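Long-range contacts in aromatic amino acid aminotransferase I (Candida albicans WO-1, PDB 6HNU), which probably catalyses the pyridoxal-phosphate-dependent transfer of the amino group from aromatic amino acids to 2-oxoglutarate, giving aromatic oxo-acids and L-glutamate: residues V161-F166 with V183-F188; T212-Q217 with I243-P248. All coordinates share one frame; numbering follows the deposited sequence.

Interaction 1 (V161-F166 with V183-F188); sequences VEEYTF and VTMDEF. With PLP (pyridoxal-5'-phosphate), chain I; PHE (phenylalanine), chain J.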
ATOM      1  N   VAL B 161      -6.807  13.230 -19.644  1.00 15.46           N
ATOM      2  CA  VAL B 161      -6.971  11.750 -19.707  1.00 16.10           C
ATOM      3  C   VAL B 161      -7.477  11.389 -21.098  1.00 16.97           C
ATOM      4  O   VAL B 161      -8.120  12.243 -21.724  1.00 16.69           O
ATOM      5  CB  VAL B 161      -7.897  11.197 -18.612  1.00 15.46           C
ATOM      6  CG1 VAL B 161      -7.433  11.575 -17.198  1.00 17.63           C
ATOM      7  CG2 VAL B 161      -9.348  11.639 -18.813  1.00 16.03           C
ATOM      8  N   GLU B 162      -7.230  10.142 -21.528  1.00 16.07           N
ATOM      9  CA  GLU B 162      -7.836   9.547 -22.735  1.00 15.83           C
ATOM     10  C   GLU B 162      -9.362   9.614 -22.582  1.00 16.06           C
ATOM     11  O   GLU B 162      -9.873   9.344 -21.486  1.00 14.94           O
ATOM     12  CB  GLU B 162      -7.262   8.152 -22.981  1.00 16.19           C
ATOM     13  CG  GLU B 162      -5.806   8.259 -23.389  1.00 16.09           C
ATOM     14  CD  GLU B 162      -4.907   7.070 -23.117  1.00 15.51           C
ATOM     15  OE1 GLU B 162      -5.108   6.394 -22.101  1.00 15.50           O
ATOM     16  OE2 GLU B 162      -3.951   6.909 -23.896  1.00 16.53           O
ATOM     17  N   GLU B 163     -10.092   9.960 -23.644  1.00 17.48           N
ATOM     18  CA  GLU B 163     -11.548  10.219 -23.491  1.00 18.72           C
ATOM     19  C   GLU B 163     -12.276   8.931 -23.120  1.00 18.01           C
ATOM     20  O   GLU B 163     -13.342   9.055 -22.546  1.00 17.02           O
ATOM     21  CB  GLU B 163     -12.186  10.862 -24.724  1.00 23.64           C
ATOM     22  CG  GLU B 163     -12.364   9.909 -25.882  1.00 25.27           C
ATOM     23  CD  GLU B 163     -13.067  10.509 -27.097  1.00 25.88           C
ATOM     24  OE1 GLU B 163     -12.483  10.450 -28.173  1.00 24.97           O
ATOM     25  OE2 GLU B 163     -14.175  10.985 -26.953  1.00 27.67           O
ATOM     26  N   TYR B 164     -11.724   7.748 -23.406  1.00 16.00           N
ATOM     27  CA  TYR B 164     -12.123   6.452 -22.821  1.00 15.77           C
ATOM     28  C   TYR B 164     -10.917   5.900 -22.078  1.00 17.02           C
ATOM     29  O   TYR B 164      -9.849   5.794 -22.693  1.00 15.84           O
ATOM     30  CB  TYR B 164     -12.573   5.411 -23.838  1.00 16.96           C
ATOM     31  CG  TYR B 164     -13.760   5.867 -24.639  1.00 17.10           C
ATOM     32  CD1 TYR B 164     -13.588   6.636 -25.774  1.00 18.66           C
ATOM     33  CD2 TYR B 164     -15.037   5.639 -24.195  1.00 18.13           C
ATOM     34  CE1 TYR B 164     -14.668   7.142 -26.484  1.00 19.84           C
ATOM     35  CE2 TYR B 164     -16.141   6.072 -24.924  1.00 20.33           C
ATOM     36  CZ  TYR B 164     -15.952   6.842 -26.065  1.00 20.75           C
ATOM     37  OH  TYR B 164     -17.006   7.333 -26.782  1.00 23.35           O
ATOM     38  N   THR B 165     -11.077   5.654 -20.787  1.00 16.18           N
ATOM     39  CA  THR B 165      -9.902   5.240 -19.967  1.00 16.95           C
ATOM     40  C   THR B 165     -10.350   4.374 -18.786  1.00 17.71           C
ATOM     41  O   THR B 165     -11.537   4.005 -18.698  1.00 15.91           O
ATOM     42  CB  THR B 165      -9.105   6.486 -19.559  1.00 16.62           C
ATOM     43  OG1 THR B 165      -7.845   6.001 -19.071  1.00 15.50           O
ATOM     44  CG2 THR B 165      -9.824   7.367 -18.565  1.00 16.76           C
ATOM     45  N   PHE B 166      -9.420   4.088 -17.873  1.00 16.72           N
ATOM     46  CA  PHE B 166      -9.562   3.125 -16.766  1.00 17.16           C
ATOM     47  C   PHE B 166     -10.444   3.721 -15.669  1.00 18.26           C
ATOM     48  O   PHE B 166     -10.132   4.811 -15.207  1.00 17.81           O
ATOM     49  CB  PHE B 166      -8.145   2.812 -16.290  1.00 17.48           C
ATOM     50  CG  PHE B 166      -8.015   1.759 -15.233  1.00 19.89           C
ATOM     51  CD1 PHE B 166      -8.897   0.692 -15.179  1.00 20.57           C
ATOM     52  CD2 PHE B 166      -6.977   1.837 -14.309  1.00 20.22           C
ATOM     53  CE1 PHE B 166      -8.727  -0.305 -14.234  1.00 21.86           C
ATOM     54  CE2 PHE B 166      -6.835   0.862 -13.337  1.00 20.54           C
ATOM     55  CZ  PHE B 166      -7.703  -0.213 -13.309  1.00 22.04           C
ATOM     56  N   VAL B 183      -9.336  13.783 -23.707  1.00 18.36           N
ATOM     57  CA  VAL B 183      -8.554  14.028 -24.934  1.00 18.63           C
ATOM     58  C   VAL B 183      -9.107  13.096 -26.019  1.00 18.76           C
ATOM     59  O   VAL B 183      -9.213  11.897 -25.762  1.00 18.45           O
ATOM     60  CB  VAL B 183      -7.055  13.790 -24.665  1.00 20.46           C
ATOM     61  CG1 VAL B 183      -6.216  13.920 -25.923  1.00 20.33           C
ATOM     62  CG2 VAL B 183      -6.541  14.723 -23.568  1.00 22.13           C
ATOM     63  N   THR B 184      -9.421  13.639 -27.198  1.00 16.70           N
ATOM     64  CA  THR B 184     -10.158  12.925 -28.252  1.00 16.17           C
ATOM     65  C   THR B 184      -9.253  11.837 -28.848  1.00 16.29           C
ATOM     66  O   THR B 184      -8.015  12.095 -29.034  1.00 15.48           O
ATOM     67  CB  THR B 184     -10.723  13.887 -29.292  1.00 19.54           C
ATOM     68  OG1 THR B 184     -11.594  14.767 -28.571  1.00 17.86           O
ATOM     69  CG2 THR B 184     -11.417  13.121 -30.398  1.00 18.20           C
ATOM     70  N   MET B 185      -9.851  10.663 -29.034  1.00 16.37           N
ATOM     71  CA  MET B 185      -9.182   9.466 -29.581  1.00 18.65           C
ATOM     72  C   MET B 185      -9.811   9.082 -30.922  1.00 20.40           C
ATOM     73  O   MET B 185     -10.986   9.414 -31.168  1.00 19.37           O
ATOM     74  CB  MET B 185      -9.306   8.270 -28.646  1.00 18.34           C
ATOM     75  CG  MET B 185      -8.670   8.518 -27.303  1.00 19.29           C
ATOM     76  SD  MET B 185      -9.177   7.284 -26.136  1.00 17.28           S
ATOM     77  CE  MET B 185      -7.953   5.998 -26.400  1.00 18.48           C
ATOM     78  N   ASP B 186      -9.051   8.359 -31.723  1.00 19.16           N
ATOM     79  CA  ASP B 186      -9.627   7.531 -32.804  1.00 20.50           C
ATOM     80  C   ASP B 186      -9.290   6.080 -32.435  1.00 19.53           C
ATOM     81  O   ASP B 186      -8.957   5.823 -31.268  1.00 19.62           O
ATOM     82  CB  ASP B 186      -9.147   8.021 -34.174  1.00 19.44           C
ATOM     83  CG  ASP B 186      -7.649   7.861 -34.427  1.00 21.74           C
ATOM     84  OD1 ASP B 186      -6.949   7.245 -33.573  1.00 19.19           O
ATOM     85  OD2 ASP B 186      -7.174   8.412 -35.445  1.00 20.18           O
ATOM     86  N   GLU B 187      -9.459   5.144 -33.345  1.00 19.04           N
ATOM     87  CA  GLU B 187      -9.255   3.715 -33.028  1.00 19.49           C
ATOM     88  C   GLU B 187      -7.766   3.456 -32.758  1.00 19.11           C
ATOM     89  O   GLU B 187      -7.476   2.394 -32.263  1.00 22.57           O
ATOM     90  CB  GLU B 187      -9.786   2.813 -34.136  1.00 23.60           C
ATOM     91  CG  GLU B 187      -9.029   2.943 -35.442  1.00 26.20           C
ATOM     92  CD  GLU B 187      -9.691   3.812 -36.493  1.00 30.67           C
ATOM     93  OE1 GLU B 187     -10.102   4.978 -36.162  1.00 32.86           O
ATOM     94  OE2 GLU B 187      -9.763   3.323 -37.653  1.00 28.56           O
ATOM     95  N   PHE B 188      -6.872   4.394 -33.029  1.00 17.48           N
ATOM     96  CA  PHE B 188      -5.413   4.191 -32.788  1.00 18.70           C
ATOM     97  C   PHE B 188      -4.943   4.972 -31.559  1.00 20.32           C
ATOM     98  O   PHE B 188      -3.723   5.015 -31.366  1.00 19.67           O
ATOM     99  CB  PHE B 188      -4.601   4.562 -34.033  1.00 19.43           C
ATOM    100  CG  PHE B 188      -5.059   3.842 -35.276  1.00 21.87           C
ATOM    101  CD1 PHE B 188      -4.942   2.462 -35.376  1.00 23.63           C
ATOM    102  CD2 PHE B 188      -5.682   4.532 -36.299  1.00 24.73           C
ATOM    103  CE1 PHE B 188      -5.359   1.802 -36.527  1.00 27.74           C
ATOM    104  CE2 PHE B 188      -6.112   3.869 -37.439  1.00 26.47           C
ATOM    105  CZ  PHE B 188      -5.968   2.506 -37.539  1.00 25.11           C
TER
HETATM  106  N1  PLP I 502      -3.527   0.775 -14.567  1.00 25.81           N
HETATM  107  C2  PLP I 502      -4.310   0.372 -15.571  1.00 23.33           C
HETATM  108  C2A PLP I 502      -4.559   1.307 -16.702  1.00 26.54           C
HETATM  109  C3  PLP I 502      -4.894  -0.892 -15.571  1.00 24.00           C
HETATM  110  O3  PLP I 502      -5.740  -1.215 -16.597  1.00 21.64           O
HETATM  111  C4  PLP I 502      -4.662  -1.749 -14.476  1.00 25.89           C
HETATM  112  C4A PLP I 502      -5.291  -3.068 -14.440  1.00 29.74           C
HETATM  113  C5  PLP I 502      -3.808  -1.325 -13.450  1.00 23.78           C
HETATM  114  C6  PLP I 502      -3.292  -0.056 -13.528  1.00 25.06           C
HETATM  115  C5A PLP I 502      -3.574  -2.160 -12.214  1.00 24.67           C
HETATM  116  O4P PLP I 502      -2.159  -2.217 -11.887  1.00 21.78           O
HETATM  117  P   PLP I 502      -1.591  -2.881 -10.610  1.00 20.55           P
HETATM  118  O1P PLP I 502      -0.106  -2.780 -10.876  1.00 19.56           O
HETATM  119  O2P PLP I 502      -2.141  -4.335 -10.579  1.00 18.46           O
HETATM  120  O3P PLP I 502      -2.066  -2.066  -9.410  1.00 19.83           O
HETATM  121  N   PHE J 503      -6.695  -3.179 -14.551  1.00 57.97           N
HETATM  122  CA  PHE J 503      -7.524  -4.232 -13.895  1.00 65.95           C
HETATM  123  C   PHE J 503      -8.965  -4.084 -14.402  1.00 79.40           C
HETATM  124  O   PHE J 503      -9.199  -4.213 -15.615  1.00 75.95           O
HETATM  125  CB  PHE J 503      -7.371  -4.143 -12.373  1.00 64.21           C
HETATM  126  CG  PHE J 503      -8.473  -4.791 -11.577  1.00 63.17           C
HETATM  127  CD1 PHE J 503      -8.966  -6.042 -11.928  1.00 63.66           C
HETATM  128  CD2 PHE J 503      -9.014  -4.146 -10.473  1.00 61.88           C
HETATM  129  CE1 PHE J 503      -9.991  -6.626 -11.195  1.00 62.85           C
HETATM  130  CE2 PHE J 503     -10.034  -4.733  -9.741  1.00 64.63           C
HETATM  131  CZ  PHE J 503     -10.513  -5.977 -10.097  1.00 63.53           C
HETATM  132  OXT PHE J 503      -9.907  -3.824 -13.637  1.00 92.14           O
HETATM  133  O   HOH W   1     -13.481   8.726 -30.044  1.00 38.98           O
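Met185 N points almost straight at Glu163 OE1, a hydrogen bond of 2.8 Å with an N-H...O angle of 174°. The carboxylate oxygen receives it on its anti side, 24° out of the carboxylate plane. Glu163 reaches this far because CG sits between its backbone N and carbonyl carbon (chi1 74°) and the chain is extended beyond, carrying the acid alongside 183-185. A water donates to the same OE1 and to Met185 O, so one carboxylate oxygen serves both polar groups of the Met185 backbone, one directly and one through water.

Next to this bond lies the parallel bridge of Glu162 with Val183. Val183 N donates to Val161 O at 2.8 Å, and Glu163 N returns a weak, strongly bent bond to Val183 O at 3.0 Å, which suggests that regular pairing between these segments gives out where the Glu163 side chain takes over.

Packing follows from the thioether of Met185. Its SD lies 3.8 Å from Glu162 CB and approaches the Tyr164 ring at the edge, 4.5 Å from CD1. The acid of Glu162 turns elsewhere, to Thr212 and Gln217.

Further along, Phe166 lays one ring face on the cofactor, CD2 being 3.3 Å from PLP C2. The contact joins the two strands of a beta-alpha-beta unit, and its chemistry implies that the parallel pairing is prolonged by a side-chain acceptor, just before the chain turns toward the pyridine ring.

Interaction 2 (T212-Q217 with I243-P248); sequences TICTGQ and IIEDEP. With PLP (pyridoxal-5'-phosphate), chain I.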
ATOM      1  N   THR B 212      -1.847   8.595 -19.697  1.00 15.38           N
ATOM      2  CA  THR B 212      -1.982   7.751 -20.890  1.00 14.64           C
ATOM      3  C   THR B 212      -1.677   6.300 -20.549  1.00 15.45           C
ATOM      4  O   THR B 212      -0.610   5.995 -20.001  1.00 14.23           O
ATOM      5  CB  THR B 212      -1.167   8.313 -22.070  1.00 15.32           C
ATOM      6  OG1 THR B 212      -1.348   7.442 -23.174  1.00 16.03           O
ATOM      7  CG2 THR B 212       0.320   8.442 -21.821  1.00 16.03           C
ATOM      8  N   ILE B 213      -2.570   5.418 -20.955  1.00 14.34           N
ATOM      9  CA  ILE B 213      -2.268   3.962 -20.975  1.00 15.53           C
ATOM     10  C   ILE B 213      -1.889   3.654 -22.414  1.00 15.25           C
ATOM     11  O   ILE B 213      -2.743   3.159 -23.177  1.00 14.08           O
ATOM     12  CB  ILE B 213      -3.489   3.177 -20.468  1.00 15.27           C
ATOM     13  CG1 ILE B 213      -4.048   3.776 -19.178  1.00 16.27           C
ATOM     14  CG2 ILE B 213      -3.141   1.716 -20.309  1.00 15.65           C
ATOM     15  CD1 ILE B 213      -5.497   3.440 -18.890  1.00 17.68           C
ATOM     16  N   CYS B 214      -0.646   3.955 -22.804  1.00 15.04           N
ATOM     17  CA  CYS B 214      -0.367   4.180 -24.221  1.00 15.44           C
ATOM     18  C   CYS B 214      -0.165   2.847 -24.952  1.00 15.14           C
ATOM     19  O   CYS B 214      -0.259   2.873 -26.166  1.00 17.15           O
ATOM     20  CB  CYS B 214       0.767   5.168 -24.401  1.00 16.45           C
ATOM     21  SG  CYS B 214       2.220   4.834 -23.391  1.00 17.13           S
ATOM     22  N   THR B 215       0.115   1.751 -24.246  1.00 15.33           N
ATOM     23  CA  THR B 215       0.302   0.398 -24.823  1.00 15.13           C
ATOM     24  C   THR B 215      -0.823  -0.537 -24.379  1.00 15.11           C
ATOM     25  O   THR B 215      -0.909  -0.863 -23.179  1.00 16.45           O
ATOM     26  CB  THR B 215       1.679  -0.180 -24.476  1.00 16.08           C
ATOM     27  OG1 THR B 215       2.650   0.844 -24.716  1.00 16.42           O
ATOM     28  CG2 THR B 215       1.998  -1.405 -25.301  1.00 15.68           C
ATOM     29  N   GLY B 216      -1.666  -0.999 -25.302  1.00 15.13           N
ATOM     30  CA  GLY B 216      -2.773  -1.898 -24.923  1.00 14.69           C
ATOM     31  C   GLY B 216      -3.811  -1.125 -24.112  1.00 14.01           C
ATOM     32  O   GLY B 216      -4.283  -1.634 -23.036  1.00 15.19           O
ATOM     33  N   GLN B 217      -4.035   0.115 -24.524  1.00 15.42           N
ATOM     34  CA  GLN B 217      -4.890   1.130 -23.862  1.00 16.14           C
ATOM     35  C   GLN B 217      -6.185   0.461 -23.376  1.00 16.99           C
ATOM     36  O   GLN B 217      -6.748  -0.335 -24.112  1.00 17.09           O
ATOM     37  CB  GLN B 217      -5.209   2.246 -24.838  1.00 16.24           C
ATOM     38  CG  GLN B 217      -5.641   3.574 -24.237  1.00 16.11           C
ATOM     39  CD  GLN B 217      -7.101   3.673 -23.837  1.00 16.75           C
ATOM     40  OE1 GLN B 217      -7.970   2.964 -24.352  1.00 15.22           O
ATOM     41  NE2 GLN B 217      -7.364   4.561 -22.886  1.00 16.14           N
ATOM     42  N   ILE B 243       4.034  13.788 -18.598  1.00 15.53           N
ATOM     43  CA  ILE B 243       3.273  12.647 -19.156  1.00 16.65           C
ATOM     44  C   ILE B 243       3.399  11.524 -18.146  1.00 15.91           C
ATOM     45  O   ILE B 243       4.545  11.174 -17.783  1.00 14.14           O
ATOM     46  CB  ILE B 243       3.766  12.231 -20.558  1.00 17.04           C
ATOM     47  CG1 ILE B 243       3.488  13.295 -21.618  1.00 18.29           C
ATOM     48  CG2 ILE B 243       3.195  10.876 -20.951  1.00 16.42           C
ATOM     49  CD1 ILE B 243       4.231  13.061 -22.915  1.00 19.25           C
ATOM     50  N   ILE B 244       2.257  10.993 -17.730  1.00 15.08           N
ATOM     51  CA  ILE B 244       2.228   9.844 -16.815  1.00 15.19           C
ATOM     52  C   ILE B 244       1.803   8.678 -17.688  1.00 14.35           C
ATOM     53  O   ILE B 244       0.640   8.661 -18.118  1.00 13.70           O
ATOM     54  CB  ILE B 244       1.272  10.083 -15.624  1.00 14.15           C
ATOM     55  CG1 ILE B 244       1.455  11.434 -14.927  1.00 14.50           C
ATOM     56  CG2 ILE B 244       1.323   8.904 -14.671  1.00 14.48           C
ATOM     57  CD1 ILE B 244       2.855  11.743 -14.369  1.00 14.82           C
ATOM     58  N   GLU B 245       2.717   7.744 -17.889  1.00 14.35           N
ATOM     59  CA  GLU B 245       2.495   6.574 -18.755  1.00 15.55           C
ATOM     60  C   GLU B 245       2.283   5.414 -17.779  1.00 15.96           C
ATOM     61  O   GLU B 245       3.222   4.920 -17.130  1.00 13.98           O
ATOM     62  CB  GLU B 245       3.528   6.377 -19.889  1.00 14.34           C
ATOM     63  CG  GLU B 245       4.956   6.008 -19.493  1.00 15.44           C
ATOM     64  CD  GLU B 245       5.916   5.733 -20.645  1.00 15.73           C
ATOM     65  OE1 GLU B 245       5.437   5.534 -21.797  1.00 15.57           O
ATOM     66  OE2 GLU B 245       7.169   5.575 -20.372  1.00 15.13           O
ATOM     67  N   ASP B 246       1.030   5.017 -17.685  1.00 15.46           N
ATOM     68  CA  ASP B 246       0.582   3.910 -16.836  1.00 15.51           C
ATOM     69  C   ASP B 246       0.604   2.672 -17.716  1.00 15.36           C
ATOM     70  O   ASP B 246      -0.290   2.492 -18.548  1.00 14.08           O
ATOM     71  CB  ASP B 246      -0.761   4.240 -16.206  1.00 15.62           C
ATOM     72  CG  ASP B 246      -1.341   3.145 -15.367  1.00 15.69           C
ATOM     73  OD1 ASP B 246      -0.615   2.121 -15.087  1.00 14.01           O
ATOM     74  OD2 ASP B 246      -2.528   3.318 -14.989  1.00 16.71           O
ATOM     75  N   GLU B 247       1.622   1.846 -17.538  1.00 15.60           N
ATOM     76  CA  GLU B 247       2.028   0.902 -18.596  1.00 15.87           C
ATOM     77  C   GLU B 247       2.095  -0.514 -18.046  1.00 15.53           C
ATOM     78  O   GLU B 247       3.063  -1.229 -18.311  1.00 17.74           O
ATOM     79  CB  GLU B 247       3.339   1.441 -19.157  1.00 16.69           C
ATOM     80  CG  GLU B 247       3.111   2.535 -20.168  1.00 17.02           C
ATOM     81  CD  GLU B 247       2.546   1.942 -21.457  1.00 16.85           C
ATOM     82  OE1 GLU B 247       3.351   1.697 -22.381  1.00 15.99           O
ATOM     83  OE2 GLU B 247       1.299   1.752 -21.550  1.00 16.89           O
ATOM     84  N   PRO B 248       1.023  -1.033 -17.422  1.00 17.28           N
ATOM     85  CA  PRO B 248       1.040  -2.427 -16.953  1.00 17.27           C
ATOM     86  C   PRO B 248       1.015  -3.444 -18.114  1.00 17.04           C
ATOM     87  O   PRO B 248       1.413  -4.593 -17.923  1.00 17.81           O
ATOM     88  CB  PRO B 248      -0.205  -2.517 -16.087  1.00 16.91           C
ATOM     89  CG  PRO B 248      -1.159  -1.518 -16.755  1.00 17.21           C
ATOM     90  CD  PRO B 248      -0.293  -0.390 -17.269  1.00 16.15           C
TER
HETATM   91  N1  PLP I 502      -3.527   0.775 -14.567  1.00 25.81           N
HETATM   92  C2  PLP I 502      -4.310   0.372 -15.571  1.00 23.33           C
HETATM   93  C2A PLP I 502      -4.559   1.307 -16.702  1.00 26.54           C
HETATM   94  C3  PLP I 502      -4.894  -0.892 -15.571  1.00 24.00           C
HETATM   95  O3  PLP I 502      -5.740  -1.215 -16.597  1.00 21.64           O
HETATM   96  C4  PLP I 502      -4.662  -1.749 -14.476  1.00 25.89           C
HETATM   97  C4A PLP I 502      -5.291  -3.068 -14.440  1.00 29.74           C
HETATM   98  C5  PLP I 502      -3.808  -1.325 -13.450  1.00 23.78           C
HETATM   99  C6  PLP I 502      -3.292  -0.056 -13.528  1.00 25.06           C
HETATM  100  C5A PLP I 502      -3.574  -2.160 -12.214  1.00 24.67           C
HETATM  101  O4P PLP I 502      -2.159  -2.217 -11.887  1.00 21.78           O
HETATM  102  P   PLP I 502      -1.591  -2.881 -10.610  1.00 20.55           P
HETATM  103  O1P PLP I 502      -0.106  -2.780 -10.876  1.00 19.56           O
HETATM  104  O2P PLP I 502      -2.141  -4.335 -10.579  1.00 18.46           O
HETATM  105  O3P PLP I 502      -2.066  -2.066  -9.410  1.00 19.83           O
HETATM  106  O   HOH W   2       0.131  -0.531 -20.744  1.00 14.80           O
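Thr212 pairs with Glu245 in a parallel beta bridge, held by two backbone hydrogen bonds. Thr212 N donates to Ile244 O at 2.9 Å, with an N-H...O angle of 167°, and Asp246 N donates to Thr212 O at 3.0 Å. Two CA-H...O contacts supplement the pairing, one from Glu245 CA to Thr212 O and the other from Ile213 CA to Asp246 O.

Side-chain hydrogen bonding centres on Glu247, whose chain bends at chi2 (-72°) and turns its carboxylate across the Thr215 side chain at about a right angle. Glu247 OE1 accepts from Thr215 OG1 at 2.6 Å through its syn lone pair, while Thr215 N meets OE2 of Glu247 at 2.9 Å on its syn side, 21° out of plane. Each carboxylate oxygen thus takes one donor from the same threonine, which should fix the rotation of the group; Thr215 OG1 also bonds Arg229. A water donates to OE2 and to Thr215 O, closing a second route between the two residues. Cys214 SG is a van der Waals neighbour of the same carboxylate.

Among the cofactor contacts, Asp246 OD2 lies 2.8 Å from PLP N1 and also bonds Tyr211 OH. As in fold-type I PLP enzymes, an aspartate faces the pyridine nitrogen, where it probably stabilises the protonated ring. Ile213 CD1 presses on the PLP methyl, 3.2 Å from C2A, and Pro248 CG lies near the ring.

In the apolar packing, Thr212 CG2 meets Ile243 CG2 at 3.9 Å.

Strand 292-297 flanks 242-246 on the side away from 209-212, and its Arg294 forms a salt bridge with Glu245. Helix 226-239 packs on Ile243 and Cys214, as does Phe283 of helix 283-286.

From the N terminus, interaction 1 comes first: strand 158-162 runs out, helix 167-175 follows, and the return of strand 179-186 closes that loop. Only afterwards does the chain reach strand 209-212, pass through helix 226-239 and come back as strand 242-246, closing interaction 2. The two loops are in series, neither nesting nor crossing. Strands 209-212 and 158-162 are neighbours in the same mixed sheet, the contact centres about 11 Å apart. Probable hydrogen bonds between Glu162 OE2 and Thr212 OG1 and from Gln217 to Tyr164 O join them, and Met185 packs on Gln217. The C-terminal ends of strands 158-162, 209-212 and 242-246, adjacent in the sheet, lead to one cofactor site.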